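Local coordinates for hypothetical protein Atu0120 (Agrobacterium tumefaciens, PDB 2I6H) that is of unknown function but belongs to the DUF924 family of bacterial proteins and has an all-helical fold without beta-strands, at residues D33-D36 against F37-A41; D54-F57 against H58-R62; P180-N183 against G184-R188. One frame throughout, in Å; residues are numbered along the deposited sequence.

Interaction 1: D33-D36 against F37-A41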
ATOM      1  N   ASP A  33       4.495  21.781 -14.319  1.00 12.19           N
ATOM      2  CA  ASP A  33       5.338  20.728 -14.938  1.00 13.07           C
ATOM      3  C   ASP A  33       5.640  19.601 -13.970  1.00 11.83           C
ATOM      4  O   ASP A  33       5.641  18.438 -14.380  1.00 11.41           O
ATOM      5  CB  ASP A  33       6.683  21.292 -15.460  1.00 13.12           C
ATOM      6  CG  ASP A  33       6.527  22.211 -16.678  1.00 16.91           C
ATOM      7  OD1 ASP A  33       5.431  22.255 -17.272  1.00 17.38           O
ATOM      8  OD2 ASP A  33       7.538  22.886 -17.030  1.00 20.62           O
ATOM      9  N   ILE A  34       5.976  19.929 -12.709  1.00 10.80           N
ATOM     10  CA  ILE A  34       6.351  18.896 -11.727  1.00 10.20           C
ATOM     11  C   ILE A  34       5.129  18.003 -11.494  1.00 10.05           C
ATOM     12  O   ILE A  34       5.221  16.755 -11.508  1.00 10.26           O
ATOM     13  CB  ILE A  34       6.872  19.544 -10.407  1.00  9.64           C
ATOM     14  CG1 ILE A  34       8.259  20.169 -10.675  1.00  9.88           C
ATOM     15  CG2 ILE A  34       6.872  18.537  -9.260  1.00 10.73           C
ATOM     16  CD1 ILE A  34       8.648  21.237  -9.617  1.00 10.54           C
ATOM     17  N   VAL A  35       3.985  18.648 -11.281  1.00 10.42           N
ATOM     18  CA  VAL A  35       2.760  17.911 -10.991  1.00 11.64           C
ATOM     19  C   VAL A  35       2.363  17.041 -12.196  1.00 12.38           C
ATOM     20  O   VAL A  35       2.059  15.843 -12.030  1.00 12.99           O
ATOM     21  CB  VAL A  35       1.611  18.849 -10.525  1.00 11.82           C
ATOM     22  CG1 VAL A  35       0.284  18.032 -10.369  1.00 15.73           C
ATOM     23  CG2 VAL A  35       1.997  19.526  -9.158  1.00 11.35           C
ATOM     24  N   ASP A  36       2.416  17.621 -13.397  1.00 11.72           N
ATOM     25  CA  ASP A  36       2.145  16.860 -14.648  1.00 12.03           C
ATOM     26  C   ASP A  36       3.056  15.619 -14.775  1.00 11.59           C
ATOM     27  O   ASP A  36       2.619  14.530 -15.124  1.00 10.84           O
ATOM     28  CB  ASP A  36       2.363  17.765 -15.857  1.00 12.58           C
ATOM     29  CG  ASP A  36       1.200  18.693 -16.115  1.00 17.98           C
ATOM     30  OD1 ASP A  36       0.161  18.564 -15.423  1.00 22.39           O
ATOM     31  OD2 ASP A  36       1.338  19.542 -17.015  1.00 21.92           O
ATOM     32  N   PHE A  37       4.346  15.823 -14.542  1.00 11.00           N
ATOM     33  CA  PHE A  37       5.320  14.725 -14.546  1.00 10.28           C
ATOM     34  C   PHE A  37       4.910  13.606 -13.546  1.00 10.82           C
ATOM     35  O   PHE A  37       4.943  12.417 -13.870  1.00 10.03           O
ATOM     36  CB  PHE A  37       6.691  15.298 -14.172  1.00 10.71           C
ATOM     37  CG  PHE A  37       7.729  14.245 -13.807  1.00  8.31           C
ATOM     38  CD1 PHE A  37       8.557  13.676 -14.777  1.00 11.22           C
ATOM     39  CD2 PHE A  37       7.902  13.854 -12.475  1.00  9.45           C
ATOM     40  CE1 PHE A  37       9.524  12.708 -14.414  1.00 12.37           C
ATOM     41  CE2 PHE A  37       8.866  12.875 -12.116  1.00 11.42           C
ATOM     42  CZ  PHE A  37       9.664  12.319 -13.082  1.00 10.92           C
ATOM     43  N   TRP A  38       4.557  14.012 -12.331  1.00  9.98           N
ATOM     44  CA  TRP A  38       4.152  13.052 -11.286  1.00 10.92           C
ATOM     45  C   TRP A  38       2.889  12.270 -11.712  1.00 10.95           C
ATOM     46  O   TRP A  38       2.829  11.009 -11.568  1.00 11.60           O
ATOM     47  CB  TRP A  38       3.931  13.788  -9.979  1.00 11.30           C
ATOM     48  CG  TRP A  38       4.031  12.864  -8.719  1.00 11.39           C
ATOM     49  CD1 TRP A  38       3.011  12.492  -7.890  1.00 12.27           C
ATOM     50  CD2 TRP A  38       5.208  12.219  -8.219  1.00 11.95           C
ATOM     51  NE1 TRP A  38       3.472  11.662  -6.892  1.00 10.83           N
ATOM     52  CE2 TRP A  38       4.821  11.486  -7.059  1.00 11.60           C
ATOM     53  CE3 TRP A  38       6.557  12.201  -8.626  1.00 11.88           C
ATOM     54  CZ2 TRP A  38       5.724  10.721  -6.316  1.00 12.39           C
ATOM     55  CZ3 TRP A  38       7.469  11.455  -7.867  1.00 13.86           C
ATOM     56  CH2 TRP A  38       7.045  10.732  -6.721  1.00 13.05           C
ATOM     57  N   LYS A  39       1.882  12.991 -12.203  1.00 11.15           N
ATOM     58  CA  LYS A  39       0.617  12.347 -12.602  1.00 11.32           C
ATOM     59  C   LYS A  39       0.863  11.349 -13.740  1.00 11.89           C
ATOM     60  O   LYS A  39       0.372  10.208 -13.727  1.00 10.80           O
ATOM     61  CB  LYS A  39      -0.406  13.413 -12.994  1.00 11.62           C
ATOM     62  CG  LYS A  39      -0.930  14.258 -11.779  1.00 12.03           C
ATOM     63  CD  LYS A  39      -1.973  15.261 -12.347  1.00 13.09           C
ATOM     64  CE  LYS A  39      -2.548  16.198 -11.324  1.00 17.49           C
ATOM     65  NZ  LYS A  39      -3.384  17.351 -11.928  1.00 18.88           N
ATOM     66  N   LYS A  40       1.694  11.755 -14.695  1.00 11.66           N
ATOM     67  CA  LYS A  40       2.001  10.897 -15.856  1.00 12.62           C
ATOM     68  C   LYS A  40       2.723   9.623 -15.428  1.00 13.15           C
ATOM     69  O   LYS A  40       2.371   8.524 -15.903  1.00 13.43           O
ATOM     70  CB  LYS A  40       2.821  11.664 -16.872  1.00 11.94           C
ATOM     71  CG  LYS A  40       2.962  10.939 -18.217  1.00 14.87           C
ATOM     72  CD  LYS A  40       3.700  11.863 -19.204  1.00 18.37           C
ATOM     73  CE  LYS A  40       3.643  11.319 -20.618  1.00 19.81           C
ATOM     74  NZ  LYS A  40       4.381  10.043 -20.758  1.00 20.69           N
ATOM     75  N   ALA A  41       3.680   9.751 -14.499  1.00 12.76           N
ATOM     76  CA  ALA A  41       4.436   8.606 -13.972  1.00 13.24           C
ATOM     77  C   ALA A  41       3.514   7.612 -13.256  1.00 13.87           C
ATOM     78  O   ALA A  41       3.572   6.411 -13.531  1.00 13.55           O
ATOM     79  CB  ALA A  41       5.574   9.081 -13.038  1.00 13.31           C
TER

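Interaction 2: D54-F57 against H58-R62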
ATOM      1  N   ASP A  54      14.265   7.246 -11.199  1.00 11.24           N
ATOM      2  CA  ASP A  54      15.091   8.121 -10.356  1.00 11.03           C
ATOM      3  C   ASP A  54      15.892   9.073 -11.254  1.00 10.99           C
ATOM      4  O   ASP A  54      15.965  10.297 -11.020  1.00 10.49           O
ATOM      5  CB  ASP A  54      16.063   7.284  -9.511  1.00 11.67           C
ATOM      6  CG  ASP A  54      15.354   6.392  -8.483  1.00 14.41           C
ATOM      7  OD1 ASP A  54      14.163   6.599  -8.179  1.00 14.05           O
ATOM      8  OD2 ASP A  54      16.010   5.470  -7.956  1.00 15.83           O
ATOM      9  N   ASN A  55      16.500   8.491 -12.287  1.00 10.88           N
ATOM     10  CA  ASN A  55      17.301   9.239 -13.281  0.50 10.87           C
ATOM     11  C   ASN A  55      16.466  10.326 -13.937  1.00 11.01           C
ATOM     12  O   ASN A  55      16.895  11.486 -14.109  1.00 11.19           O
ATOM     13  CB  ASN A  55      17.768   8.293 -14.401  0.50 11.25           C
ATOM     14  CG  ASN A  55      19.162   7.750 -14.181  0.50 14.51           C
ATOM     15  OD1 ASN A  55      19.500   7.313 -13.099  0.50 16.78           O
ATOM     16  ND2 ASN A  55      19.964   7.734 -15.242  0.50 15.94           N
ATOM     17  N   HIS A  56      15.276   9.932 -14.358  1.00  9.49           N
ATOM     18  CA  HIS A  56      14.405  10.812 -15.055  1.00  9.53           C
ATOM     19  C   HIS A  56      13.986  12.021 -14.169  1.00  9.74           C
ATOM     20  O   HIS A  56      14.007  13.184 -14.609  1.00  9.82           O
ATOM     21  CB  HIS A  56      13.198   9.964 -15.516  1.00  9.66           C
ATOM     22  CG  HIS A  56      12.226  10.690 -16.382  1.00 10.09           C
ATOM     23  ND1 HIS A  56      10.999  10.156 -16.718  1.00 13.49           N
ATOM     24  CD2 HIS A  56      12.296  11.902 -16.995  1.00  9.35           C
ATOM     25  CE1 HIS A  56      10.356  11.005 -17.504  1.00 11.39           C
ATOM     26  NE2 HIS A  56      11.115  12.077 -17.677  1.00 13.02           N
ATOM     27  N   PHE A  57      13.587  11.724 -12.939  1.00  9.70           N
ATOM     28  CA  PHE A  57      13.145  12.740 -11.969  1.00  9.50           C
ATOM     29  C   PHE A  57      14.324  13.704 -11.749  1.00  9.81           C
ATOM     30  O   PHE A  57      14.171  14.920 -11.766  1.00  8.85           O
ATOM     31  CB  PHE A  57      12.761  11.992 -10.692  1.00  9.07           C
ATOM     32  CG  PHE A  57      11.905  12.762  -9.723  1.00  9.05           C
ATOM     33  CD1 PHE A  57      11.440  14.059  -9.998  1.00  8.42           C
ATOM     34  CD2 PHE A  57      11.558  12.153  -8.501  1.00  9.49           C
ATOM     35  CE1 PHE A  57      10.650  14.759  -9.056  1.00  8.53           C
ATOM     36  CE2 PHE A  57      10.775  12.833  -7.578  1.00 10.24           C
ATOM     37  CZ  PHE A  57      10.326  14.144  -7.856  1.00  9.50           C
ATOM     38  N   HIS A  58      15.512  13.151 -11.587  1.00 10.49           N
ATOM     39  CA  HIS A  58      16.700  13.993 -11.376  1.00 11.28           C
ATOM     40  C   HIS A  58      17.024  14.893 -12.598  1.00 12.39           C
ATOM     41  O   HIS A  58      17.305  16.102 -12.436  1.00 13.37           O
ATOM     42  CB  HIS A  58      17.900  13.106 -11.040  1.00 12.00           C
ATOM     43  CG  HIS A  58      19.132  13.873 -10.690  1.00 11.16           C
ATOM     44  ND1 HIS A  58      19.990  14.371 -11.647  1.00 12.63           N
ATOM     45  CD2 HIS A  58      19.635  14.258  -9.485  1.00 12.76           C
ATOM     46  CE1 HIS A  58      20.989  15.004 -11.048  1.00 15.03           C
ATOM     47  NE2 HIS A  58      20.791  14.954  -9.737  1.00 13.65           N
ATOM     48  N   ASP A  59      16.985  14.306 -13.804  1.00 12.82           N
ATOM     49  CA  ASP A  59      17.222  15.067 -15.029  0.60 13.53           C
ATOM     50  C   ASP A  59      16.280  16.269 -15.144  1.00 13.05           C
ATOM     51  O   ASP A  59      16.720  17.378 -15.497  1.00 14.05           O
ATOM     52  CB  ASP A  59      17.110  14.158 -16.263  0.60 13.48           C
ATOM     53  CG  ASP A  59      17.391  14.892 -17.580  0.60 16.74           C
ATOM     54  OD1 ASP A  59      18.355  15.680 -17.665  0.60 20.51           O
ATOM     55  OD2 ASP A  59      16.655  14.646 -18.563  0.60 21.52           O
ATOM     56  N   ARG A  60      15.004  16.063 -14.851  1.00 12.47           N
ATOM     57  CA  ARG A  60      13.991  17.133 -14.942  1.00 11.58           C
ATOM     58  C   ARG A  60      14.155  18.201 -13.831  1.00 11.94           C
ATOM     59  O   ARG A  60      14.146  19.406 -14.127  1.00 10.90           O
ATOM     60  CB  ARG A  60      12.568  16.544 -14.869  1.00 12.45           C
ATOM     61  CG  ARG A  60      12.132  15.708 -16.104  1.00 14.91           C
ATOM     62  CD  ARG A  60      11.853  16.500 -17.377  1.00 17.57           C
ATOM     63  NE  ARG A  60      11.041  17.705 -17.227  1.00 19.28           N
ATOM     64  CZ  ARG A  60       9.711  17.796 -17.328  1.00 17.66           C
ATOM     65  NH1 ARG A  60       8.947  16.732 -17.563  1.00 16.84           N
ATOM     66  NH2 ARG A  60       9.134  18.994 -17.199  1.00 17.90           N
ATOM     67  N   PHE A  61      14.254  17.751 -12.583  1.00 10.94           N
ATOM     68  CA  PHE A  61      13.908  18.608 -11.443  1.00 10.63           C
ATOM     69  C   PHE A  61      14.973  18.797 -10.371  1.00 10.96           C
ATOM     70  O   PHE A  61      14.675  19.343  -9.306  1.00 10.83           O
ATOM     71  CB  PHE A  61      12.526  18.216 -10.867  1.00 10.78           C
ATOM     72  CG  PHE A  61      11.416  18.294 -11.883  1.00 12.76           C
ATOM     73  CD1 PHE A  61      11.221  19.473 -12.635  1.00 12.38           C
ATOM     74  CD2 PHE A  61      10.575  17.195 -12.104  1.00 11.25           C
ATOM     75  CE1 PHE A  61      10.205  19.560 -13.623  1.00 14.02           C
ATOM     76  CE2 PHE A  61       9.551  17.250 -13.055  1.00 13.25           C
ATOM     77  CZ  PHE A  61       9.359  18.444 -13.828  1.00 13.94           C
ATOM     78  N   ARG A  62      16.219  18.367 -10.645  1.00 10.54           N
ATOM     79  CA  ARG A  62      17.295  18.658  -9.677  1.00 10.72           C
ATOM     80  C   ARG A  62      17.354  20.155  -9.352  1.00  8.99           C
ATOM     81  O   ARG A  62      17.398  20.525  -8.185  1.00  9.85           O
ATOM     82  CB  ARG A  62      18.673  18.154 -10.148  1.00  9.73           C
ATOM     83  CG  ARG A  62      19.790  18.499  -9.170  1.00 11.75           C
ATOM     84  CD  ARG A  62      20.497  19.788  -9.603  1.00 13.18           C
ATOM     85  NE  ARG A  62      21.575  20.138  -8.661  1.00 17.07           N
ATOM     86  CZ  ARG A  62      21.871  21.372  -8.266  1.00 16.33           C
ATOM     87  NH1 ARG A  62      22.843  21.549  -7.367  1.00 16.84           N
ATOM     88  NH2 ARG A  62      21.227  22.439  -8.765  1.00 15.65           N
TER
HETATM   89  O   HOH W   1       9.518  14.099 -18.673  1.00 22.16           O

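Interaction 3: P180-N183 against G184-R188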
ATOM      1  N   PRO A 180      15.671   3.323  13.046  1.00 15.68           N
ATOM      2  CA  PRO A 180      16.992   2.704  13.175  1.00 15.69           C
ATOM      3  C   PRO A 180      17.655   2.419  11.856  1.00 15.46           C
ATOM      4  O   PRO A 180      18.892   2.407  11.823  1.00 14.88           O
ATOM      5  CB  PRO A 180      16.680   1.377  13.904  1.00 15.04           C
ATOM      6  CG  PRO A 180      15.504   1.706  14.700  1.00 17.86           C
ATOM      7  CD  PRO A 180      14.655   2.507  13.731  1.00 14.83           C
ATOM      8  N   HIS A 181      16.875   2.196  10.781  1.00 16.31           N
ATOM      9  CA  HIS A 181      17.475   2.001   9.452  0.60 16.83           C
ATOM     10  C   HIS A 181      18.360   3.189   9.010  1.00 16.59           C
ATOM     11  O   HIS A 181      19.217   3.025   8.143  1.00 17.03           O
ATOM     12  CB  HIS A 181      16.412   1.683   8.387  0.60 18.47           C
ATOM     13  CG  HIS A 181      16.016   0.231   8.332  0.60 20.64           C
ATOM     14  ND1 HIS A 181      16.862  -0.759   7.863  0.60 24.89           N
ATOM     15  CD2 HIS A 181      14.862  -0.397   8.673  0.60 23.41           C
ATOM     16  CE1 HIS A 181      16.247  -1.926   7.917  0.60 24.85           C
ATOM     17  NE2 HIS A 181      15.033  -1.736   8.404  0.60 25.28           N
ATOM     18  N   ARG A 182      18.154   4.374   9.605  1.00 14.57           N
ATOM     19  CA  ARG A 182      18.935   5.567   9.221  1.00 14.15           C
ATOM     20  C   ARG A 182      20.270   5.697   9.970  1.00 14.16           C
ATOM     21  O   ARG A 182      21.054   6.604   9.671  1.00 13.41           O
ATOM     22  CB  ARG A 182      18.130   6.839   9.483  1.00 14.24           C
ATOM     23  CG  ARG A 182      16.809   6.878   8.727  1.00 12.35           C
ATOM     24  CD  ARG A 182      16.113   8.215   8.980  1.00 11.96           C
ATOM     25  NE  ARG A 182      14.781   8.244   8.382  1.00 11.88           N
ATOM     26  CZ  ARG A 182      14.008   9.340   8.394  1.00 15.26           C
ATOM     27  NH1 ARG A 182      14.458  10.460   8.972  1.00 11.45           N
ATOM     28  NH2 ARG A 182      12.808   9.333   7.819  1.00 17.08           N
ATOM     29  N   ASN A 183      20.471   4.852  10.974  1.00 13.85           N
ATOM     30  CA  ASN A 183      21.605   5.015  11.923  1.00 15.05           C
ATOM     31  C   ASN A 183      22.964   5.027  11.246  1.00 16.16           C
ATOM     32  O   ASN A 183      23.820   5.865  11.581  1.00 16.23           O
ATOM     33  CB  ASN A 183      21.570   3.933  13.020  1.00 14.82           C
ATOM     34  CG  ASN A 183      20.442   4.120  13.974  1.00 16.13           C
ATOM     35  OD1 ASN A 183      19.713   5.126  13.905  1.00 17.78           O
ATOM     36  ND2 ASN A 183      20.279   3.158  14.894  1.00 15.48           N
ATOM     37  N   GLY A 184      23.158   4.135  10.269  1.00 16.39           N
ATOM     38  CA  GLY A 184      24.448   4.062   9.569  1.00 17.82           C
ATOM     39  C   GLY A 184      24.728   5.351   8.825  1.00 17.88           C
ATOM     40  O   GLY A 184      25.813   5.947   8.935  1.00 17.19           O
ATOM     41  N   ILE A 185      23.734   5.795   8.059  1.00 18.97           N
ATOM     42  CA  ILE A 185      23.880   6.987   7.223  1.00 20.42           C
ATOM     43  C   ILE A 185      24.074   8.247   8.100  1.00 20.58           C
ATOM     44  O   ILE A 185      24.792   9.193   7.731  1.00 21.81           O
ATOM     45  CB  ILE A 185      22.609   7.179   6.342  1.00 20.47           C
ATOM     46  CG1 ILE A 185      22.546   6.103   5.264  1.00 21.64           C
ATOM     47  CG2 ILE A 185      22.584   8.572   5.701  1.00 21.81           C
ATOM     48  CD1 ILE A 185      21.122   5.944   4.671  1.00 22.39           C
ATOM     49  N   LEU A 186      23.414   8.266   9.249  1.00 20.14           N
ATOM     50  CA  LEU A 186      23.490   9.426  10.132  1.00 21.21           C
ATOM     51  C   LEU A 186      24.574   9.317  11.208  1.00 21.51           C
ATOM     52  O   LEU A 186      24.687  10.207  12.058  1.00 22.94           O
ATOM     53  CB  LEU A 186      22.136   9.691  10.779  1.00 21.39           C
ATOM     54  CG  LEU A 186      21.028  10.129   9.781  1.00 21.28           C
ATOM     55  CD1 LEU A 186      19.739  10.267  10.551  1.00 20.71           C
ATOM     56  CD2 LEU A 186      21.332  11.440   8.998  1.00 21.44           C
ATOM     57  N   LEU A 187      25.326   8.217  11.212  1.00 20.25           N
ATOM     58  CA  LEU A 187      26.415   8.033  12.193  1.00 19.94           C
ATOM     59  C   LEU A 187      25.919   8.073  13.647  1.00 21.17           C
ATOM     60  O   LEU A 187      26.575   8.646  14.528  1.00 21.19           O
ATOM     61  CB  LEU A 187      27.568   9.052  11.954  1.00 19.72           C
ATOM     62  CG  LEU A 187      28.402   8.873  10.683  1.00 19.06           C
ATOM     63  CD1 LEU A 187      27.718   9.484   9.481  1.00 23.51           C
ATOM     64  CD2 LEU A 187      29.762   9.551  10.838  1.00 19.85           C
ATOM     65  N   ARG A 188      24.763   7.449  13.885  1.00 21.30           N
ATOM     66  CA  ARG A 188      24.204   7.286  15.222  1.00 23.19           C
ATOM     67  C   ARG A 188      24.510   5.908  15.734  1.00 24.83           C
ATOM     68  O   ARG A 188      24.537   4.930  14.978  1.00 25.92           O
ATOM     69  CB  ARG A 188      22.670   7.459  15.200  1.00 22.80           C
ATOM     70  CG  ARG A 188      22.250   8.639  14.400  1.00 23.14           C
ATOM     71  CD  ARG A 188      20.789   9.015  14.608  1.00 23.68           C
ATOM     72  NE  ARG A 188      19.839   8.087  14.003  1.00 19.21           N
ATOM     73  CZ  ARG A 188      18.628   8.465  13.578  1.00 19.73           C
ATOM     74  NH1 ARG A 188      17.795   7.575  13.046  1.00 16.49           N
ATOM     75  NH2 ARG A 188      18.258   9.747  13.673  1.00 15.93           N
TER
HETATM   76  O   HOH W   2      21.352   1.633  10.508  1.00 25.49           O
HETATM   77  O   HOH W   3      21.773   3.721   7.486  1.00 21.67           O

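Interaction 1: D33-D36 against F37-A41
Val35 and Lys39 meet one turn apart on helix 29-41, an i to i+4 contact on a regular alpha-helix. The backbone bonds come first. The amides of Phe37, Trp38, Lys39 and Lys40 each bond to the carbonyl four residues back. Lys39 N to Val35 O, at 2.9 Å and 165°, is the straightest of the four.

The lysine chain is extended beyond CG and runs past the same carbonyl, with Lys39 CG 3.4 Å from Val35 O. Farther out comes the apolar contact, where the lysine methylenes pass slantwise over a valine methyl. The charged end of Lys39 is turned to Glu81, with which NZ forms a salt bridge. Asp36 OD1 is 5.1 Å from Lys39 NZ, too far for direct contact, though the opposite charges may still attract weakly.

The aromatic side chains run from this turn into the protein. Phe37 and Trp38 both pack on Phe57 of helix 51-69, and Trp38 also stacks with Trp46. Ile34 rests on Leu88 and Leu89 of helix 80-97.

A chi1 of 174° swings Val35 CG1 to the carbonyl-carbon side, where it meets Lys39 CE at 3.5 Å.

Interaction 2: D54-F57 against H58-R62
Asn55 O accepts from Asp59 N at 2.8 Å, with an N-H...O angle of 165°. This is the shortest of four i to i+4 backbone bonds that join the two halves of this piece of helix 51-69. The others run from His58, Arg60 and Phe61 back to Asp54, His56 and Phe57.

On one side of the helix, His56 and Arg60 run out next to each other in the same direction. Arg60 CG comes 3.9 Å from His56 CD2. The guanidinium plane is 40° from the imidazole plane. One water joins the two polar ends: it lies 2.8 Å from His56 NE2 and accepts from Arg60 NH1 at 2.9 Å.

On the buried side, the side chains of Phe57 and Phe61 cross at about a right angle. Phe57 CD1 and Phe61 CD2 meet at 3.9 Å, each at the edge of the other ring. Arg60 CB lies over the centre of the Phe61 ring. Bends at chi2 and chi3 bring the guanidinium back, so that Phe61 CZ sits 3.4 Å off one of its faces. Phe61 also meets Phe37 of helix 29-41, and Phe57 meets Phe93.

The chemistry is thus split across the helix. The water links two polar side chains on the outer side, while the two phenylalanines join an aromatic cluster with Phe37.

Interaction 3: P180-N183 against G184-R188
Asn183 and Arg188 cross at about a right angle, with the amide plane turned 76° from the guanidinium plane. Asn183 OD1 lies at the edge of the guanidinium, close to its plane, and is gripped by two nitrogens. Arg188 NE makes the shorter and straighter bond to it, at 3.0 Å. Arg188 NH1 donates to the same OD1 at 3.2 Å, in a more bent bond. NH1 nevertheless stands nearly in line with the amide C=O, whereas NE is tilted out of the amide plane. A bend at chi3 of -72° turns the arginine's NE side to the oxygen.

Leu186 CD1 touches one face of the same guanidinium. It stands 3.5 Å above the plane, offset toward the rim. That methyl also reaches Arg182 CB, at 3.9 Å, and Arg182 CB in turn lies 3.7 Å from Arg188 NH1. Arg188 NH2 forms a salt bridge with Glu143.

The backbone explains why Arg188 comes back to Asn183. Leu187 has positive phi (59°) and ends the short helix in a Schellman motif. Arg188 N then bonds to Asn183 O at 3.0 Å. At the start of the turn, two waters bridge Pro180 O to Gly184 N and His181 O to Ile185 N.

Asn183 ND2 completes the polar network by bonding to Thr190 and Glu194. The short, weakly bonded helix 183-186 follows the loop after helix 160-176, and Pro180 and His181 pack on helix 192-199.

Overall arrangement
Interactions 1 and 2 belong to neighbouring helices, 29-41 and 51-69, and touch directly. Ile34 CG1 meets Phe61 CE1 at 3.6 Å. Each is partly buried, with an aromatic or aliphatic inner side and a polar outer side. Interaction 3 is a surface contact about 26 Å from interaction 2 and 32 Å from interaction 1, centre to centre. It lies across the chain's centre from interaction 1. Regular helix bonds dominate the first two contacts. The third relies on a Schellman helix end and on amide to guanidinium bonds. Its waters join backbone atoms, whereas the water of interaction 2 joins side chains.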